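Side-chain contacts in recombination protein RecR (Deinococcus radiodurans, PDB 1VDD), which probably takes part in RecBC-independent recombinational DNA repair together with RecF and RecO, and carries a zinc finger: residues D120-K125 with D148-Y153; P129-G134 with R156-L161. All blocks are in the same frame, centred on the assembly; numbering follows the deposited sequence.

In the fold
Both interactions lie in the Toprim domain. Each joins the long loop between strands 103-106 and 136-139 to helix 145-158 or the turn that follows it. Along the chain the segments alternate: 120-125, 129-134, 148-153, then 156-161. The loop and the helix therefore run past each other in the same order, with interaction 1 beside the middle of the helix and interaction 2 at its C-terminal end. The two centres are about 14 Å apart. They meet where Ile124 CG2 packs on Leu157 CD1 at 3.6 Å. Together they tie the loop to the helix that connects the adjacent parallel strands 136-139 and 164-167.

Interaction 1: residues D120-K125 with D148-Y153; sequences DKLHIK and DATALY
Ile124 and Tyr153 form the close part of this contact, between a loop of the Toprim domain and one side of helix 145-158. The loop precedes strand 136-139 of the parallel sheet. The pairing is apolar. Ile124 CD1 lies 3.8 Å from both CE2 and CD2 of Tyr153, so one methyl spans that bond of the ring. Its approach to the ring is oblique. The other branch is more distant: Ile124 CG2 is 4.2 Å from Tyr153 CE2. Tyr153 holds CG anti to its backbone N (chi1 174°), which carries the ring across to Ile124. Ile124 is buried and also packs on Leu154 and Leu157 of the same helix. Pro119 touches both Ile124 and Tyr153.

The second pair is looser. Leu122 CD1 comes only to 4.5 Å from Thr150 CG2. Both residues are buried, and neighbouring loop residues fill in around them: Leu111 against Leu122, and Val110 against Thr150.

Toward solvent the loop turns polar. Asp120, Lys121 and Lys125 are exposed, and Tyr153 is partly exposed. His123, between the two apolar residues, is the centre of an inverse gamma turn and stacks its ring on Phe61 of the zinc finger. Leu122 and Ile124, on either side of it in sequence, both point toward the helix. Thr150 meets the loop with its methyl while its hydroxyl is held by backbone groups: OG1 is hydrogen-bonded to Glu146 O one helical turn back and to Leu111 N.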
ATOM      1  N   ASP A 120     -22.860 -11.813  27.991  1.00 60.43           N
ATOM      2  CA  ASP A 120     -23.786 -10.969  28.722  1.00 60.65           C
ATOM      3  C   ASP A 120     -23.567  -9.568  28.211  1.00 61.57           C
ATOM      4  O   ASP A 120     -24.360  -8.670  28.472  1.00 65.60           O
ATOM      5  CB  ASP A 120     -23.519 -11.051  30.220  1.00 61.42           C
ATOM      6  CG  ASP A 120     -23.404 -12.489  30.707  1.00 71.24           C
ATOM      7  OD1 ASP A 120     -22.264 -13.005  30.796  1.00 74.22           O
ATOM      8  OD2 ASP A 120     -24.454 -13.110  30.982  1.00 70.66           O
ATOM      9  N   LYS A 121     -22.474  -9.394  27.474  1.00 58.60           N
ATOM     10  CA  LYS A 121     -22.140  -8.108  26.880  1.00 56.98           C
ATOM     11  C   LYS A 121     -22.569  -8.184  25.423  1.00 55.39           C
ATOM     12  O   LYS A 121     -22.517  -7.195  24.697  1.00 51.09           O
ATOM     13  CB  LYS A 121     -20.635  -7.838  26.964  1.00 61.32           C
ATOM     14  CG  LYS A 121     -20.086  -7.777  28.382  1.00 65.97           C
ATOM     15  CD  LYS A 121     -18.597  -7.431  28.405  1.00 63.93           C
ATOM     16  CE  LYS A 121     -18.345  -5.968  28.052  1.00 61.59           C
ATOM     17  NZ  LYS A 121     -18.929  -5.030  29.054  1.00 59.23           N
ATOM     18  N   LEU A 122     -22.986  -9.379  25.008  1.00 55.63           N
ATOM     19  CA  LEU A 122     -23.460  -9.624  23.642  1.00 56.97           C
ATOM     20  C   LEU A 122     -24.903 -10.141  23.705  1.00 57.32           C
ATOM     21  O   LEU A 122     -25.276 -10.859  24.633  1.00 61.02           O
ATOM     22  CB  LEU A 122     -22.566 -10.649  22.926  1.00 54.27           C
ATOM     23  CG  LEU A 122     -21.091 -10.286  22.703  1.00 52.65           C
ATOM     24  CD1 LEU A 122     -20.414 -11.384  21.892  1.00 46.41           C
ATOM     25  CD2 LEU A 122     -20.974  -8.952  21.980  1.00 45.02           C
ATOM     26  N   HIS A 123     -25.709  -9.778  22.712  1.00 54.58           N
ATOM     27  CA  HIS A 123     -27.106 -10.177  22.686  1.00 50.83           C
ATOM     28  C   HIS A 123     -27.338 -11.673  22.480  1.00 48.94           C
ATOM     29  O   HIS A 123     -28.109 -12.081  21.614  1.00 45.36           O
ATOM     30  CB  HIS A 123     -27.849  -9.367  21.617  1.00 50.28           C
ATOM     31  CG  HIS A 123     -27.807  -7.887  21.849  1.00 48.61           C
ATOM     32  ND1 HIS A 123     -27.006  -7.039  21.116  1.00 48.58           N
ATOM     33  CD2 HIS A 123     -28.419  -7.114  22.778  1.00 47.84           C
ATOM     34  CE1 HIS A 123     -27.121  -5.809  21.585  1.00 48.30           C
ATOM     35  NE2 HIS A 123     -27.972  -5.828  22.595  1.00 47.14           N
ATOM     36  N   ILE A 124     -26.694 -12.500  23.295  1.00 51.00           N
ATOM     37  CA  ILE A 124     -26.868 -13.936  23.152  1.00 52.97           C
ATOM     38  C   ILE A 124     -28.149 -14.447  23.808  1.00 52.10           C
ATOM     39  O   ILE A 124     -28.746 -15.409  23.338  1.00 51.67           O
ATOM     40  CB  ILE A 124     -25.640 -14.700  23.706  1.00 54.63           C
ATOM     41  CG1 ILE A 124     -24.393 -14.298  22.904  1.00 50.31           C
ATOM     42  CG2 ILE A 124     -25.874 -16.216  23.626  1.00 54.52           C
ATOM     43  CD1 ILE A 124     -23.193 -15.195  23.117  1.00 48.72           C
ATOM     44  N   LYS A 125     -28.586 -13.797  24.881  1.00 52.67           N
ATOM     45  CA  LYS A 125     -29.810 -14.224  25.552  1.00 54.33           C
ATOM     46  C   LYS A 125     -31.052 -14.161  24.651  1.00 48.70           C
ATOM     47  O   LYS A 125     -31.694 -15.175  24.411  1.00 50.01           O
ATOM     48  CB  LYS A 125     -30.069 -13.383  26.809  1.00 59.45           C
ATOM     49  CG  LYS A 125     -31.277 -13.863  27.624  1.00 70.79           C
ATOM     50  CD  LYS A 125     -32.033 -12.721  28.321  1.00 74.74           C
ATOM     51  CE  LYS A 125     -32.853 -11.863  27.340  1.00 78.25           C
ATOM     52  NZ  LYS A 125     -33.966 -12.595  26.645  1.00 74.75           N
ATOM     53  N   ASP A 148     -14.451 -17.606  15.932  1.00 47.75           N
ATOM     54  CA  ASP A 148     -14.395 -19.052  16.057  1.00 48.67           C
ATOM     55  C   ASP A 148     -14.875 -19.445  17.450  1.00 46.62           C
ATOM     56  O   ASP A 148     -15.651 -20.387  17.612  1.00 48.71           O
ATOM     57  CB  ASP A 148     -12.962 -19.535  15.839  1.00 54.71           C
ATOM     58  CG  ASP A 148     -12.900 -20.932  15.253  1.00 57.93           C
ATOM     59  OD1 ASP A 148     -11.781 -21.453  15.045  1.00 57.44           O
ATOM     60  OD2 ASP A 148     -13.979 -21.504  14.995  1.00 55.28           O
ATOM     61  N   ALA A 149     -14.415 -18.709  18.451  1.00 42.82           N
ATOM     62  CA  ALA A 149     -14.798 -18.979  19.826  1.00 41.87           C
ATOM     63  C   ALA A 149     -16.270 -18.661  20.101  1.00 44.59           C
ATOM     64  O   ALA A 149     -16.975 -19.457  20.731  1.00 43.22           O
ATOM     65  CB  ALA A 149     -13.914 -18.192  20.760  1.00 43.90           C
ATOM     66  N   THR A 150     -16.740 -17.506  19.632  1.00 46.77           N
ATOM     67  CA  THR A 150     -18.138 -17.119  19.857  1.00 43.14           C
ATOM     68  C   THR A 150     -19.064 -18.201  19.327  1.00 41.99           C
ATOM     69  O   THR A 150     -19.974 -18.646  20.022  1.00 43.79           O
ATOM     70  CB  THR A 150     -18.508 -15.799  19.142  1.00 41.01           C
ATOM     71  OG1 THR A 150     -17.473 -14.835  19.339  1.00 36.04           O
ATOM     72  CG2 THR A 150     -19.811 -15.244  19.706  1.00 38.05           C
ATOM     73  N   ALA A 151     -18.805 -18.618  18.090  1.00 38.65           N
ATOM     74  CA  ALA A 151     -19.591 -19.635  17.409  1.00 35.95           C
ATOM     75  C   ALA A 151     -19.676 -20.940  18.177  1.00 37.10           C
ATOM     76  O   ALA A 151     -20.767 -21.485  18.379  1.00 36.81           O
ATOM     77  CB  ALA A 151     -19.015 -19.890  16.027  1.00 39.27           C
ATOM     78  N   LEU A 152     -18.529 -21.459  18.598  1.00 41.97           N
ATOM     79  CA  LEU A 152     -18.536 -22.707  19.346  1.00 41.11           C
ATOM     80  C   LEU A 152     -19.313 -22.515  20.643  1.00 39.25           C
ATOM     81  O   LEU A 152     -19.981 -23.427  21.114  1.00 36.91           O
ATOM     82  CB  LEU A 152     -17.108 -23.184  19.618  1.00 46.63           C
ATOM     83  CG  LEU A 152     -16.286 -23.569  18.375  1.00 51.56           C
ATOM     84  CD1 LEU A 152     -15.051 -24.357  18.819  1.00 55.33           C
ATOM     85  CD2 LEU A 152     -17.117 -24.422  17.414  1.00 49.55           C
ATOM     86  N   TYR A 153     -19.247 -21.321  21.214  1.00 41.79           N
ATOM     87  CA  TYR A 153     -19.999 -21.075  22.433  1.00 46.52           C
ATOM     88  C   TYR A 153     -21.475 -21.140  22.085  1.00 46.56           C
ATOM     89  O   TYR A 153     -22.267 -21.764  22.794  1.00 46.41           O
ATOM     90  CB  TYR A 153     -19.701 -19.695  23.014  1.00 45.09           C
ATOM     91  CG  TYR A 153     -20.589 -19.376  24.193  1.00 49.23           C
ATOM     92  CD1 TYR A 153     -20.340 -19.925  25.454  1.00 47.82           C
ATOM     93  CD2 TYR A 153     -21.718 -18.579  24.038  1.00 50.92           C
ATOM     94  CE1 TYR A 153     -21.189 -19.687  26.520  1.00 44.90           C
ATOM     95  CE2 TYR A 153     -22.576 -18.335  25.098  1.00 52.08           C
ATOM     96  CZ  TYR A 153     -22.307 -18.892  26.334  1.00 52.24           C
ATOM     97  OH  TYR A 153     -23.164 -18.648  27.379  1.00 54.10           O
TER

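Interaction 2: residues P129-G134 with R156-L161; sequences PRVGQG and RLLEPL
At the C-terminal end of helix 145-158, Leu158 and the following Leu161 close on Val131 of the loop that leads into strand 136-139. A type I beta turn from Leu158 to Leu161 brings both leucines to the same valine. Leu161 N bonds back to Leu158 O at 2.9 Å. Val131 divides its side chain between the two. Its CG1 is anti to the backbone N (chi1 -179°) and lies 3.9 Å from Leu161 CD2. Its CG2 meets Leu158 CD2 at 4.0 Å. Between the side chains the nearest approach is Val131 CB to Leu161 CD2, 3.6 Å. Each leucine side chain crosses the valine at about a right angle. Leu161 CD2 also lies 3.1 Å from Val131 O, a tight methyl-to-carbonyl contact.

Val137 of strand 136-139 touches both Val131 and Leu158, and Ala163 adds to the packing on Val131. Arg130 NH1 bonds to Tyr104 O. Glu159 makes a weak hydrogen bond to Ser197 of the second subunit. The cluster packs the end of the helix against the loop before strand 136-139, within a beta-alpha-beta crossover from that strand to strand 164-167, as in the alpha/beta core of Toprim domains.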
ATOM      1  N   PRO A 129     -34.686 -17.860  23.074  1.00 51.36           N
ATOM      2  CA  PRO A 129     -36.127 -17.988  22.870  1.00 49.14           C
ATOM      3  C   PRO A 129     -36.560 -18.004  21.406  1.00 49.48           C
ATOM      4  O   PRO A 129     -37.608 -18.548  21.078  1.00 57.20           O
ATOM      5  CB  PRO A 129     -36.691 -16.802  23.649  1.00 45.25           C
ATOM      6  CG  PRO A 129     -35.604 -15.788  23.547  1.00 50.20           C
ATOM      7  CD  PRO A 129     -34.370 -16.612  23.790  1.00 48.66           C
ATOM      8  N   ARG A 130     -35.763 -17.420  20.521  1.00 52.21           N
ATOM      9  CA  ARG A 130     -36.121 -17.407  19.098  1.00 51.92           C
ATOM     10  C   ARG A 130     -35.859 -18.744  18.423  1.00 50.51           C
ATOM     11  O   ARG A 130     -36.416 -19.026  17.362  1.00 50.85           O
ATOM     12  CB  ARG A 130     -35.334 -16.332  18.343  1.00 48.64           C
ATOM     13  CG  ARG A 130     -35.724 -14.911  18.679  1.00 45.65           C
ATOM     14  CD  ARG A 130     -34.916 -13.954  17.855  1.00 42.82           C
ATOM     15  NE  ARG A 130     -35.200 -14.079  16.428  1.00 45.63           N
ATOM     16  CZ  ARG A 130     -34.422 -13.565  15.481  1.00 50.52           C
ATOM     17  NH1 ARG A 130     -33.321 -12.903  15.824  1.00 51.46           N
ATOM     18  NH2 ARG A 130     -34.740 -13.700  14.197  1.00 46.81           N
ATOM     19  N   VAL A 131     -35.010 -19.562  19.036  1.00 52.28           N
ATOM     20  CA  VAL A 131     -34.660 -20.852  18.463  1.00 53.14           C
ATOM     21  C   VAL A 131     -35.565 -21.996  18.898  1.00 56.61           C
ATOM     22  O   VAL A 131     -35.733 -22.263  20.089  1.00 55.54           O
ATOM     23  CB  VAL A 131     -33.190 -21.224  18.791  1.00 52.87           C
ATOM     24  CG1 VAL A 131     -32.836 -22.575  18.160  1.00 52.96           C
ATOM     25  CG2 VAL A 131     -32.250 -20.138  18.279  1.00 43.88           C
ATOM     26  N   GLY A 132     -36.138 -22.672  17.909  1.00 58.92           N
ATOM     27  CA  GLY A 132     -37.009 -23.800  18.173  1.00 60.81           C
ATOM     28  C   GLY A 132     -36.633 -24.954  17.264  1.00 62.06           C
ATOM     29  O   GLY A 132     -35.589 -24.920  16.604  1.00 63.89           O
ATOM     30  N   GLN A 133     -37.477 -25.978  17.214  1.00 57.97           N
ATOM     31  CA  GLN A 133     -37.197 -27.127  16.367  1.00 54.95           C
ATOM     32  C   GLN A 133     -37.726 -26.928  14.950  1.00 49.89           C
ATOM     33  O   GLN A 133     -38.652 -26.141  14.715  1.00 37.75           O
ATOM     34  CB  GLN A 133     -37.793 -28.388  16.992  1.00 64.92           C
ATOM     35  CG  GLN A 133     -37.193 -28.712  18.355  1.00 75.18           C
ATOM     36  CD  GLN A 133     -37.893 -29.860  19.060  1.00 82.09           C
ATOM     37  OE1 GLN A 133     -37.537 -30.220  20.186  1.00 81.62           O
ATOM     38  NE2 GLN A 133     -38.896 -30.439  18.402  1.00 85.60           N
ATOM     39  N   GLY A 134     -37.128 -27.647  14.005  1.00 46.53           N
ATOM     40  CA  GLY A 134     -37.538 -27.516  12.623  1.00 46.33           C
ATOM     41  C   GLY A 134     -37.014 -26.194  12.109  1.00 47.67           C
ATOM     42  O   GLY A 134     -37.546 -25.619  11.150  1.00 48.58           O
ATOM     43  N   ARG A 156     -22.733 -24.715  21.512  1.00 48.20           N
ATOM     44  CA  ARG A 156     -22.962 -25.361  22.802  1.00 46.36           C
ATOM     45  C   ARG A 156     -24.314 -24.935  23.350  1.00 47.84           C
ATOM     46  O   ARG A 156     -25.173 -25.770  23.641  1.00 47.62           O
ATOM     47  CB  ARG A 156     -21.878 -24.960  23.812  1.00 47.77           C
ATOM     48  CG  ARG A 156     -20.464 -25.459  23.507  1.00 53.70           C
ATOM     49  CD  ARG A 156     -20.281 -26.926  23.871  1.00 61.01           C
ATOM     50  NE  ARG A 156     -19.011 -27.479  23.387  1.00 67.76           N
ATOM     51  CZ  ARG A 156     -17.803 -27.090  23.796  1.00 67.74           C
ATOM     52  NH1 ARG A 156     -17.682 -26.132  24.710  1.00 65.23           N
ATOM     53  NH2 ARG A 156     -16.712 -27.659  23.285  1.00 64.34           N
ATOM     54  N   LEU A 157     -24.497 -23.624  23.472  1.00 49.01           N
ATOM     55  CA  LEU A 157     -25.726 -23.062  24.013  1.00 47.46           C
ATOM     56  C   LEU A 157     -26.989 -23.477  23.295  1.00 47.65           C
ATOM     57  O   LEU A 157     -27.938 -23.933  23.921  1.00 51.77           O
ATOM     58  CB  LEU A 157     -25.650 -21.533  24.037  1.00 45.72           C
ATOM     59  CG  LEU A 157     -25.606 -20.901  25.432  1.00 47.93           C
ATOM     60  CD1 LEU A 157     -25.643 -19.384  25.336  1.00 46.27           C
ATOM     61  CD2 LEU A 157     -26.786 -21.397  26.240  1.00 50.65           C
ATOM     62  N   LEU A 158     -27.009 -23.320  21.980  1.00 48.74           N
ATOM     63  CA  LEU A 158     -28.196 -23.655  21.211  1.00 48.71           C
ATOM     64  C   LEU A 158     -28.504 -25.148  21.121  1.00 49.84           C
ATOM     65  O   LEU A 158     -29.655 -25.534  20.920  1.00 44.79           O
ATOM     66  CB  LEU A 158     -28.078 -23.053  19.813  1.00 47.74           C
ATOM     67  CG  LEU A 158     -27.901 -21.537  19.781  1.00 44.50           C
ATOM     68  CD1 LEU A 158     -27.861 -21.098  18.343  1.00 52.87           C
ATOM     69  CD2 LEU A 158     -29.037 -20.838  20.494  1.00 35.66           C
ATOM     70  N   GLU A 159     -27.477 -25.976  21.282  1.00 52.86           N
ATOM     71  CA  GLU A 159     -27.616 -27.430  21.222  1.00 60.80           C
ATOM     72  C   GLU A 159     -28.878 -28.003  21.878  1.00 62.41           C
ATOM     73  O   GLU A 159     -29.676 -28.664  21.216  1.00 63.61           O
ATOM     74  CB  GLU A 159     -26.382 -28.095  21.841  1.00 69.47           C
ATOM     75  CG  GLU A 159     -26.451 -29.613  21.895  1.00 76.48           C
ATOM     76  CD  GLU A 159     -26.569 -30.237  20.520  1.00 82.25           C
ATOM     77  OE1 GLU A 159     -27.584 -29.976  19.838  1.00 80.96           O
ATOM     78  OE2 GLU A 159     -25.647 -30.983  20.120  1.00 85.54           O
ATOM     79  N   PRO A 160     -29.072 -27.769  23.190  1.00 62.13           N
ATOM     80  CA  PRO A 160     -30.258 -28.290  23.873  1.00 60.50           C
ATOM     81  C   PRO A 160     -31.590 -27.984  23.191  1.00 61.10           C
ATOM     82  O   PRO A 160     -32.540 -28.747  23.334  1.00 65.02           O
ATOM     83  CB  PRO A 160     -30.149 -27.686  25.273  1.00 61.37           C
ATOM     84  CG  PRO A 160     -29.347 -26.443  25.056  1.00 63.12           C
ATOM     85  CD  PRO A 160     -28.289 -26.918  24.099  1.00 63.69           C
ATOM     86  N   LEU A 161     -31.677 -26.870  22.470  1.00 59.67           N
ATOM     87  CA  LEU A 161     -32.912 -26.552  21.753  1.00 58.05           C
ATOM     88  C   LEU A 161     -32.878 -27.465  20.523  1.00 58.04           C
ATOM     89  O   LEU A 161     -31.802 -27.855  20.082  1.00 61.12           O
ATOM     90  CB  LEU A 161     -32.947 -25.077  21.346  1.00 59.88           C
ATOM     91  CG  LEU A 161     -32.887 -24.072  22.503  1.00 56.10           C
ATOM     92  CD1 LEU A 161     -31.460 -23.967  23.008  1.00 46.96           C
ATOM     93  CD2 LEU A 161     -33.381 -22.711  22.040  1.00 54.90           C
TER